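Local coordinates for protein phenylalanine hydroxylase (Colwellia psychrerythraea, PDB 2V27) that probably hydroxylates L-phenylalanine to L-tyrosine with tetrahydrobiopterin and molecular oxygen, as a cold-active, iron-containing member of the biopterin-dependent aromatic amino acid hydroxylase family, at residues S135-M146 with V230-V241. Residues are numbered along the deposited sequence; the frame is centred on the assembly and turned at random.
Sequences SFANYTEAYGKM and VSDLDEIRKFEV
Leu233 lies over one face of the Tyr139 ring, its CD2 almost directly above the ring centre and 3.7 Å from the centroid, a nearly ideal CH-pi contact. The two side chains cross at about a right angle, while Ile236 runs alongside the tyrosine and brings CG2 to the ring edge, in plane, 3.6 Å from Tyr139 CE1. Tyr139 chi1 of 167° puts CG opposite the backbone N, and the ring then lies alongside Ile236 and under the Leu233 methyl; its OH is hydrogen-bonded to Thr165 of helix 152-167. Replacing Tyr139 by an alanine is likely to leave Leu233 CD2 without its ring face, open a gap beside Ile236, and deprive Thr165 of its phenolic partner. The other methyl of Leu233, CD1, reaches Phe136 CD1 at 4.0 Å, and Val230 CG1 packs on Phe136 CB. On the more exposed flank Ser135 OG donates to Asp234 OD1 (2.8 Å), meeting its syn side 19° out of the carboxylate plane. Asp234 OD1 also forms a longer salt bridge with Arg237 NH1, at 3.4 Å. Bent at chi2 and chi3, Arg237 lays its aliphatic part against helix 135-146, CD 3.4 Å from Asn138 CB and CG against Ala142 CB. Farther along, Met146 CE meets Ile236 CG2, and the Val241 methyls pack on the Lys145-Met146 backbone. The short helix 233-237 thus runs beside helix 135-146 at 29°, with axes 8.9 Å apart, in the largely helical catalytic domain of the aromatic amino acid hydroxylases; the side chain of Phe136 lies about 5 Å from that of the iron ligand His127.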
ATOM      1  N   SER B 135      20.194 -25.608   6.209  1.00  9.67           N
ATOM      2  CA  SER B 135      20.027 -24.418   7.102  1.00 10.62           C
ATOM      3  C   SER B 135      18.605 -23.843   7.042  1.00 10.21           C
ATOM      4  O   SER B 135      17.970 -23.564   8.094  1.00  9.93           O
ATOM      5  CB  SER B 135      21.005 -23.331   6.760  1.00 10.81           C
ATOM      6  OG  SER B 135      22.300 -23.684   7.206  1.00 13.14           O
ATOM      7  N   PHE B 136      18.070 -23.694   5.835  1.00 10.16           N
ATOM      8  CA  PHE B 136      16.749 -23.065   5.683  1.00  9.68           C
ATOM      9  C   PHE B 136      15.665 -24.023   6.237  1.00  9.27           C
ATOM     10  O   PHE B 136      14.753 -23.617   6.958  1.00  9.93           O
ATOM     11  CB  PHE B 136      16.523 -22.735   4.212  1.00  9.36           C
ATOM     12  CG  PHE B 136      15.169 -22.056   3.915  1.00  9.23           C
ATOM     13  CD1 PHE B 136      15.089 -20.663   3.804  1.00  9.79           C
ATOM     14  CD2 PHE B 136      13.965 -22.817   3.778  1.00  8.76           C
ATOM     15  CE1 PHE B 136      13.846 -20.036   3.479  1.00  8.85           C
ATOM     16  CE2 PHE B 136      12.756 -22.202   3.441  1.00 10.96           C
ATOM     17  CZ  PHE B 136      12.687 -20.806   3.322  1.00 11.34           C
ATOM     18  N   ALA B 137      15.735 -25.308   5.849  1.00  9.40           N
ATOM     19  CA  ALA B 137      14.804 -26.341   6.361  1.00 10.29           C
ATOM     20  C   ALA B 137      14.819 -26.446   7.901  1.00  9.27           C
ATOM     21  O   ALA B 137      13.758 -26.467   8.552  1.00 10.07           O
ATOM     22  CB  ALA B 137      15.121 -27.720   5.702  1.00 10.28           C
ATOM     23  N   ASN B 138      16.014 -26.511   8.482  1.00  9.14           N
ATOM     24  CA  ASN B 138      16.111 -26.671   9.949  1.00  9.72           C
ATOM     25  C   ASN B 138      15.545 -25.436  10.637  1.00  9.54           C
ATOM     26  O   ASN B 138      14.919 -25.544  11.678  1.00  9.47           O
ATOM     27  CB  ASN B 138      17.528 -26.970  10.437  1.00 10.76           C
ATOM     28  CG  ASN B 138      18.049 -28.311   9.968  1.00 13.54           C
ATOM     29  OD1 ASN B 138      17.280 -29.227   9.617  1.00 17.78           O
ATOM     30  ND2 ASN B 138      19.370 -28.413   9.924  1.00 15.79           N
ATOM     31  N   TYR B 139      15.775 -24.254  10.085  1.00  9.24           N
ATOM     32  CA  TYR B 139      15.234 -23.018  10.655  1.00  9.00           C
ATOM     33  C   TYR B 139      13.689 -23.051  10.598  1.00  9.73           C
ATOM     34  O   TYR B 139      13.021 -22.693  11.580  1.00 10.45           O
ATOM     35  CB  TYR B 139      15.832 -21.809   9.912  1.00  9.09           C
ATOM     36  CG  TYR B 139      15.118 -20.506  10.204  1.00  8.99           C
ATOM     37  CD1 TYR B 139      15.366 -19.821  11.397  1.00  9.61           C
ATOM     38  CD2 TYR B 139      14.190 -19.977   9.295  1.00  9.95           C
ATOM     39  CE1 TYR B 139      14.727 -18.646  11.697  1.00 11.35           C
ATOM     40  CE2 TYR B 139      13.518 -18.790   9.573  1.00  8.41           C
ATOM     41  CZ  TYR B 139      13.764 -18.135  10.769  1.00  8.91           C
ATOM     42  OH  TYR B 139      13.138 -16.900  10.979  1.00  8.74           O
ATOM     43  N   THR B 140      13.130 -23.495   9.479  1.00  9.49           N
ATOM     44  CA  THR B 140      11.698 -23.583   9.334  1.00  9.09           C
ATOM     45  C   THR B 140      11.090 -24.560  10.342  1.00  9.99           C
ATOM     46  O   THR B 140      10.017 -24.301  10.935  1.00  9.27           O
ATOM     47  CB  THR B 140      11.342 -23.907   7.874  1.00  8.79           C
ATOM     48  OG1 THR B 140      11.986 -22.963   7.000  1.00  8.05           O
ATOM     49  CG2 THR B 140       9.856 -23.881   7.625  1.00  9.60           C
ATOM     50  N   GLU B 141      11.733 -25.705  10.507  1.00  8.38           N
ATOM     51  CA  GLU B 141      11.279 -26.635  11.545  1.00 10.06           C
ATOM     52  C   GLU B 141      11.330 -25.984  12.959  1.00  9.70           C
ATOM     53  O   GLU B 141      10.375 -26.143  13.747  1.00 10.48           O
ATOM     54  CB  GLU B 141      12.166 -27.881  11.500  1.00 10.27           C
ATOM     55  CG  GLU B 141      11.788 -28.955  12.550  1.00 12.20           C
ATOM     56  CD  GLU B 141      12.792 -30.089  12.599  1.00 12.16           C
ATOM     57  OE1 GLU B 141      13.744 -30.100  11.809  1.00 13.62           O
ATOM     58  OE2 GLU B 141      12.585 -31.020  13.421  1.00 15.16           O
ATOM     59  N   ALA B 142      12.426 -25.325  13.269  1.00  9.00           N
ATOM     60  CA  ALA B 142      12.590 -24.694  14.582  1.00  9.94           C
ATOM     61  C   ALA B 142      11.526 -23.617  14.749  1.00 10.00           C
ATOM     62  O   ALA B 142      10.949 -23.434  15.847  1.00  9.41           O
ATOM     63  CB  ALA B 142      13.968 -24.093  14.715  1.00 10.41           C
ATOM     64  N   TYR B 143      11.197 -22.892  13.670  1.00  8.49           N
ATOM     65  CA  TYR B 143      10.195 -21.847  13.742  1.00 10.42           C
ATOM     66  C   TYR B 143       8.851 -22.501  14.119  1.00  9.07           C
ATOM     67  O   TYR B 143       8.074 -22.014  14.971  1.00 11.47           O
ATOM     68  CB  TYR B 143      10.138 -21.090  12.401  1.00  9.73           C
ATOM     69  CG  TYR B 143       8.943 -20.192  12.362  1.00  7.31           C
ATOM     70  CD1 TYR B 143       9.027 -18.876  12.883  1.00 10.20           C
ATOM     71  CD2 TYR B 143       7.699 -20.607  11.830  1.00  8.17           C
ATOM     72  CE1 TYR B 143       7.923 -18.006  12.884  1.00 10.10           C
ATOM     73  CE2 TYR B 143       6.581 -19.724  11.820  1.00  8.69           C
ATOM     74  CZ  TYR B 143       6.698 -18.402  12.381  1.00  9.39           C
ATOM     75  OH  TYR B 143       5.640 -17.548  12.424  1.00 10.67           O
ATOM     76  N   GLY B 144       8.530 -23.628  13.464  1.00  9.13           N
ATOM     77  CA  GLY B 144       7.305 -24.329  13.792  1.00 10.59           C
ATOM     78  C   GLY B 144       7.290 -24.716  15.275  1.00 10.69           C
ATOM     79  O   GLY B 144       6.264 -24.533  15.942  1.00 10.51           O
ATOM     80  N   LYS B 145       8.415 -25.227  15.781  1.00 10.71           N
ATOM     81  CA  LYS B 145       8.471 -25.578  17.211  1.00 12.14           C
ATOM     82  C   LYS B 145       8.264 -24.357  18.129  1.00 11.68           C
ATOM     83  O   LYS B 145       7.677 -24.499  19.193  1.00 12.41           O
ATOM     84  CB  LYS B 145       9.748 -26.317  17.517  1.00 12.55           C
ATOM     85  CG  LYS B 145       9.731 -27.706  16.900  1.00 14.86           C
ATOM     86  CD  LYS B 145      11.107 -28.366  17.035  1.00 19.93           C
ATOM     87  CE  LYS B 145      11.118 -29.812  16.499  1.00 22.35           C
ATOM     88  NZ  LYS B 145      12.512 -30.428  16.403  1.00 22.65           N
ATOM     89  N   MET B 146       8.763 -23.185  17.727  1.00 12.49           N
ATOM     90  CA  MET B 146       8.611 -21.971  18.528  1.00 13.41           C
ATOM     91  C   MET B 146       7.146 -21.627  18.784  1.00 11.96           C
ATOM     92  O   MET B 146       6.811 -21.161  19.876  1.00 13.13           O
ATOM     93  CB  MET B 146       9.283 -20.770  17.839  1.00 12.97           C
ATOM     94  CG  MET B 146      10.762 -20.796  17.660  1.00 15.92           C
ATOM     95  SD  MET B 146      11.189 -19.341  16.636  1.00 17.03           S
ATOM     96  CE  MET B 146      12.812 -19.892  16.135  1.00 19.04           C
ATOM     97  N   VAL B 230      22.322 -17.693   3.674  1.00 10.60           N
ATOM     98  CA  VAL B 230      21.195 -18.448   4.267  1.00 10.06           C
ATOM     99  C   VAL B 230      21.624 -19.172   5.544  1.00 10.50           C
ATOM    100  O   VAL B 230      20.826 -19.300   6.476  1.00 11.12           O
ATOM    101  CB  VAL B 230      20.627 -19.400   3.198  1.00  9.93           C
ATOM    102  CG1 VAL B 230      19.579 -20.357   3.816  1.00 10.78           C
ATOM    103  CG2 VAL B 230      19.989 -18.595   2.089  1.00  9.63           C
ATOM    104  N   SER B 231      22.882 -19.634   5.608  1.00 11.12           N
ATOM    105  CA  SER B 231      23.272 -20.353   6.812  1.00 11.82           C
ATOM    106  C   SER B 231      23.351 -19.425   8.032  1.00 12.17           C
ATOM    107  O   SER B 231      23.438 -19.927   9.167  1.00 11.83           O
ATOM    108  CB  SER B 231      24.566 -21.105   6.609  1.00 12.40           C
ATOM    109  OG  SER B 231      25.599 -20.192   6.331  1.00 14.79           O
ATOM    110  N   ASP B 232      23.197 -18.102   7.838  1.00 10.62           N
ATOM    111  CA  ASP B 232      23.006 -17.222   9.017  1.00 11.18           C
ATOM    112  C   ASP B 232      21.752 -17.556   9.850  1.00 11.90           C
ATOM    113  O   ASP B 232      21.656 -17.230  11.051  1.00 14.27           O
ATOM    114  CB  ASP B 232      23.031 -15.720   8.654  1.00 11.71           C
ATOM    115  CG  ASP B 232      24.414 -15.245   8.114  1.00 12.71           C
ATOM    116  OD1 ASP B 232      25.423 -15.955   8.300  1.00 14.52           O
ATOM    117  OD2 ASP B 232      24.483 -14.153   7.494  1.00 14.94           O
ATOM    118  N   LEU B 233      20.799 -18.232   9.228  1.00 11.21           N
ATOM    119  CA  LEU B 233      19.618 -18.679   9.984  1.00 11.56           C
ATOM    120  C   LEU B 233      19.985 -19.680  11.089  1.00 12.41           C
ATOM    121  O   LEU B 233      19.205 -19.870  12.021  1.00 12.00           O
ATOM    122  CB  LEU B 233      18.551 -19.291   9.048  1.00 11.08           C
ATOM    123  CG  LEU B 233      17.915 -18.346   8.012  1.00  9.26           C
ATOM    124  CD1 LEU B 233      17.145 -19.162   6.921  1.00 11.41           C
ATOM    125  CD2 LEU B 233      17.053 -17.326   8.709  1.00 11.94           C
ATOM    126  N   ASP B 234      21.114 -20.365  10.944  1.00 12.67           N
ATOM    127  CA  ASP B 234      21.569 -21.268  12.027  1.00 14.81           C
ATOM    128  C   ASP B 234      21.562 -20.620  13.408  1.00 15.61           C
ATOM    129  O   ASP B 234      21.162 -21.265  14.380  1.00 16.03           O
ATOM    130  CB  ASP B 234      22.944 -21.846  11.757  1.00 14.19           C
ATOM    131  CG  ASP B 234      23.001 -22.695  10.519  1.00 17.28           C
ATOM    132  OD1 ASP B 234      21.943 -23.041   9.910  1.00 16.18           O
ATOM    133  OD2 ASP B 234      24.154 -22.996  10.123  1.00 18.81           O
ATOM    134  N   GLU B 235      21.970 -19.354  13.499  1.00 16.93           N
ATOM    135  CA  GLU B 235      21.960 -18.639  14.808  1.00 20.18           C
ATOM    136  C   GLU B 235      20.585 -18.576  15.485  1.00 20.09           C
ATOM    137  O   GLU B 235      20.450 -18.766  16.717  1.00 19.93           O
ATOM    138  CB  GLU B 235      22.562 -17.230  14.705  1.00 19.13           C
ATOM    139  CG  GLU B 235      22.635 -16.505  16.066  1.00 24.20           C
ATOM    140  CD  GLU B 235      22.866 -14.990  15.954  1.00 25.10           C
ATOM    141  OE1 GLU B 235      23.141 -14.516  14.831  1.00 33.15           O
ATOM    142  OE2 GLU B 235      22.755 -14.271  16.991  1.00 31.94           O
ATOM    143  N   ILE B 236      19.546 -18.328  14.693  1.00 18.63           N
ATOM    144  CA  ILE B 236      18.179 -18.305  15.229  1.00 18.83           C
ATOM    145  C   ILE B 236      17.658 -19.735  15.515  1.00 19.51           C
ATOM    146  O   ILE B 236      16.991 -20.002  16.511  1.00 20.07           O
ATOM    147  CB  ILE B 236      17.200 -17.569  14.242  1.00 18.33           C
ATOM    148  CG1 ILE B 236      17.780 -16.237  13.711  1.00 18.29           C
ATOM    149  CG2 ILE B 236      15.848 -17.342  14.892  1.00 17.55           C
ATOM    150  CD1 ILE B 236      18.536 -15.350  14.742  1.00 26.57           C
ATOM    151  N   ARG B 237      17.979 -20.657  14.629  1.00 19.14           N
ATOM    152  CA  ARG B 237      17.528 -22.035  14.773  1.00 20.99           C
ATOM    153  C   ARG B 237      18.067 -22.609  16.077  1.00 21.93           C
ATOM    154  O   ARG B 237      17.384 -23.405  16.726  1.00 23.73           O
ATOM    155  CB  ARG B 237      17.987 -22.869  13.575  1.00 20.40           C
ATOM    156  CG  ARG B 237      17.735 -24.384  13.673  1.00 21.63           C
ATOM    157  CD  ARG B 237      18.857 -25.062  12.924  1.00 27.09           C
ATOM    158  NE  ARG B 237      19.925 -25.518  13.784  1.00 33.14           N
ATOM    159  CZ  ARG B 237      21.187 -25.732  13.412  1.00 33.08           C
ATOM    160  NH1 ARG B 237      21.612 -25.501  12.173  1.00 33.13           N
ATOM    161  NH2 ARG B 237      22.052 -26.156  14.317  1.00 33.81           N
ATOM    162  N   LYS B 238      19.268 -22.186  16.463  1.00 23.07           N
ATOM    163  CA  LYS B 238      19.914 -22.770  17.634  1.00 23.81           C
ATOM    164  C   LYS B 238      19.331 -22.328  18.974  1.00 25.43           C
ATOM    165  O   LYS B 238      19.587 -22.996  19.996  1.00 25.64           O
ATOM    166  CB  LYS B 238      21.426 -22.580  17.567  1.00 24.21           C
ATOM    167  CG  LYS B 238      22.074 -23.536  16.553  1.00 24.16           C
ATOM    168  CD  LYS B 238      23.584 -23.302  16.484  1.00 27.99           C
ATOM    169  CE  LYS B 238      24.238 -23.926  15.260  1.00 28.95           C
ATOM    170  NZ  LYS B 238      25.451 -23.141  14.918  1.00 32.45           N
ATOM    171  N   PHE B 239      18.573 -21.223  18.999  1.00 24.88           N
ATOM    172  CA  PHE B 239      17.989 -20.742  20.258  1.00 25.99           C
ATOM    173  C   PHE B 239      17.025 -21.779  20.805  1.00 25.59           C
ATOM    174  O   PHE B 239      16.383 -22.513  20.047  1.00 26.12           O
ATOM    175  CB  PHE B 239      17.217 -19.435  20.076  1.00 26.58           C
ATOM    176  CG  PHE B 239      18.085 -18.211  19.870  1.00 29.10           C
ATOM    177  CD1 PHE B 239      17.754 -17.272  18.890  1.00 31.36           C
ATOM    178  CD2 PHE B 239      19.195 -17.968  20.677  1.00 32.41           C
ATOM    179  CE1 PHE B 239      18.523 -16.134  18.688  1.00 29.93           C
ATOM    180  CE2 PHE B 239      19.972 -16.814  20.481  1.00 33.31           C
ATOM    181  CZ  PHE B 239      19.626 -15.895  19.480  1.00 31.43           C
ATOM    182  N   GLU B 240      16.940 -21.874  22.126  1.00 25.06           N
ATOM    183  CA  GLU B 240      15.825 -22.595  22.713  1.00 24.84           C
ATOM    184  C   GLU B 240      14.563 -21.721  22.575  1.00 24.11           C
ATOM    185  O   GLU B 240      14.656 -20.483  22.425  1.00 23.72           O
ATOM    186  CB  GLU B 240      16.097 -22.922  24.191  1.00 25.26           C
ATOM    187  CG  GLU B 240      17.460 -23.619  24.482  1.00 27.28           C
ATOM    188  CD  GLU B 240      17.690 -24.858  23.634  0.75 29.18           C
ATOM    189  OE1 GLU B 240      16.832 -25.771  23.683  0.75 33.13           O
ATOM    190  N   VAL B 241      13.390 -22.355  22.643  1.00 23.56           N
ATOM    191  CA  VAL B 241      12.106 -21.641  22.576  1.00 22.66           C
ATOM    192  C   VAL B 241      11.995 -20.595  23.701  1.00 23.05           C
ATOM    193  O   VAL B 241      11.502 -19.491  23.484  1.00 21.47           O
ATOM    194  CB  VAL B 241      10.920 -22.631  22.627  1.00 22.76           C
ATOM    195  CG1 VAL B 241       9.579 -21.938  22.570  1.00 24.77           C
ATOM    196  CG2 VAL B 241      11.024 -23.612  21.470  1.00 23.19           C
TER